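Importin subunit beta-1 (Saccharomyces cerevisiae, PDB 5OWU) carries proteins into the nucleus in partnership with importin alpha, which recognises the classical nuclear localization signal of the cargo. Local coordinates at residues Ser106-Pro109 with Arg110-Asn113. Residues are numbered along the deposited sequence; the frame is centred on the assembly and turned at random.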
ATOM      1  N   SER A 106      -7.169  31.800 -21.406  1.00 31.59           N
ATOM      2  CA  SER A 106      -8.511  31.711 -21.962  1.00 27.39           C
ATOM      3  C   SER A 106      -9.563  31.929 -20.882  1.00 40.22           C
ATOM      4  O   SER A 106      -9.431  31.453 -19.750  1.00 31.76           O
ATOM      5  CB  SER A 106      -8.712  30.341 -22.605  1.00 34.72           C
ATOM      6  OG  SER A 106     -10.082  30.089 -22.869  1.00 36.68           O
ATOM      7  N   ILE A 107     -10.638  32.627 -21.254  1.00 37.05           N
ATOM      8  CA  ILE A 107     -11.766  32.819 -20.349  1.00 37.45           C
ATOM      9  C   ILE A 107     -12.509  31.523 -20.063  1.00 34.82           C
ATOM     10  O   ILE A 107     -13.310  31.472 -19.122  1.00 47.05           O
ATOM     11  CB  ILE A 107     -12.710  33.888 -20.941  1.00 49.81           C
ATOM     12  CG1 ILE A 107     -13.687  34.389 -19.881  1.00 51.74           C
ATOM     13  CG2 ILE A 107     -13.460  33.341 -22.162  1.00 40.46           C
ATOM     14  CD1 ILE A 107     -14.369  35.685 -20.268  1.00 65.45           C
ATOM     15  N   GLU A 108     -12.245  30.469 -20.836  1.00 31.79           N
ATOM     16  CA  GLU A 108     -12.873  29.172 -20.625  0.54 29.40           C
ATOM     17  C   GLU A 108     -11.987  28.332 -19.708  1.00 32.24           C
ATOM     18  O   GLU A 108     -10.885  27.939 -20.124  1.00 35.58           O
ATOM     19  CB  GLU A 108     -13.084  28.466 -21.957  0.54 38.14           C
ATOM     20  CG  GLU A 108     -13.466  26.992 -21.858  0.54 36.19           C
ATOM     21  CD  GLU A 108     -14.691  26.749 -21.000  0.54 37.48           C
ATOM     22  OE1 GLU A 108     -14.601  25.938 -20.055  0.54 25.29           O
ATOM     23  OE2 GLU A 108     -15.739  27.369 -21.272  0.54 42.56           O
ATOM     24  N   PRO A 109     -12.413  28.020 -18.477  1.00 40.42           N
ATOM     25  CA  PRO A 109     -11.491  27.333 -17.548  1.00 34.59           C
ATOM     26  C   PRO A 109     -11.034  25.959 -18.006  1.00 30.46           C
ATOM     27  O   PRO A 109      -9.968  25.505 -17.569  1.00 29.10           O
ATOM     28  CB  PRO A 109     -12.300  27.247 -16.239  1.00 33.13           C
ATOM     29  CG  PRO A 109     -13.711  27.400 -16.632  1.00 38.42           C
ATOM     30  CD  PRO A 109     -13.712  28.301 -17.839  1.00 42.67           C
ATOM     31  N   ARG A 110     -11.803  25.268 -18.853  1.00 24.24           N
ATOM     32  CA  ARG A 110     -11.369  23.962 -19.344  1.00 31.87           C
ATOM     33  C   ARG A 110     -10.213  24.102 -20.331  1.00 25.79           C
ATOM     34  O   ARG A 110      -9.281  23.281 -20.338  1.00 30.40           O
ATOM     35  CB  ARG A 110     -12.539  23.237 -20.004  1.00 31.87           C
ATOM     36  CG  ARG A 110     -13.635  22.807 -19.037  1.00 38.48           C
ATOM     37  CD  ARG A 110     -14.474  21.684 -19.633  1.00 47.34           C
ATOM     38  NE  ARG A 110     -15.577  22.181 -20.435  1.00 50.92           N
ATOM     39  CZ  ARG A 110     -16.160  21.501 -21.417  1.00 49.97           C
ATOM     40  NH1 ARG A 110     -15.738  20.286 -21.755  1.00 37.43           N
ATOM     41  NH2 ARG A 110     -17.163  22.048 -22.077  1.00 52.30           N
ATOM     42  N   ILE A 111     -10.265  25.137 -21.174  1.00 30.32           N
ATOM     43  CA  ILE A 111      -9.146  25.448 -22.059  1.00 26.37           C
ATOM     44  C   ILE A 111      -7.922  25.792 -21.230  1.00 26.96           C
ATOM     45  O   ILE A 111      -6.814  25.302 -21.485  1.00 26.34           O
ATOM     46  CB  ILE A 111      -9.519  26.607 -23.006  1.00 28.93           C
ATOM     47  CG1 ILE A 111     -10.641  26.197 -23.965  1.00 34.21           C
ATOM     48  CG2 ILE A 111      -8.287  27.104 -23.785  1.00 30.68           C
ATOM     49  CD1 ILE A 111     -10.274  25.091 -24.939  1.00 38.80           C
ATOM     50  N   ALA A 112      -8.117  26.635 -20.210  1.00 28.34           N
ATOM     51  CA  ALA A 112      -7.017  27.063 -19.354  1.00 31.40           C
ATOM     52  C   ALA A 112      -6.373  25.883 -18.636  1.00 27.59           C
ATOM     53  O   ALA A 112      -5.145  25.810 -18.524  1.00 28.19           O
ATOM     54  CB  ALA A 112      -7.532  28.089 -18.345  1.00 29.00           C
ATOM     55  N   ASN A 113      -7.185  24.956 -18.131  1.00 21.66           N
ATOM     56  CA  ASN A 113      -6.655  23.772 -17.454  1.00 25.41           C
ATOM     57  C   ASN A 113      -5.852  22.894 -18.415  1.00 24.93           C
ATOM     58  O   ASN A 113      -4.719  22.483 -18.111  1.00 23.80           O
ATOM     59  CB  ASN A 113      -7.809  22.978 -16.835  1.00 35.95           C
ATOM     60  CG  ASN A 113      -7.331  21.917 -15.855  1.00 40.10           C
ATOM     61  OD1 ASN A 113      -6.474  22.174 -15.017  1.00 47.39           O
ATOM     62  ND2 ASN A 113      -7.884  20.721 -15.961  1.00 57.58           N
TER
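The side chain of Glu-108 runs beside that of Arg-110 and across that of Ile-111, and caps the N-terminus of helix 109-126, at the turn between the two helices of HEAT repeat 3. Its CB lies 3.9 Å from Ile-111 CG1, and CG approaches that same CG1 more closely, the two side chains crossing at about a right angle. With CG anti to the backbone N (chi1 168°) and a bend at chi2 of 55°, the carboxylate returns to the helix start. There, in the conformer described, one of two modelled for Glu-108, OE1 accepts from Arg-110 N at 3.1 Å, an almost straight bond (164° at the hydrogen) on the anti side of the carboxylate and somewhat out of its plane. OE1 also rests against Arg-110 CB and CG; its salt bridge to NE is long, at 3.9 Å. Leu-55 of helix 55-67 touches both Glu-108 and Arg-110. Two residues earlier, Ser-106 OG accepts from Glu-108 N at 3.0 Å, an ST turn that ties down the capping residue. Replacing Ser-106 with glycine would probably leave Glu-108 N without this acceptor and open a gap beside Ile-111. That packing is tight: Ser-106 CB sits 3.5 Å from Ile-111 CG2, the methyl anti to its own backbone N.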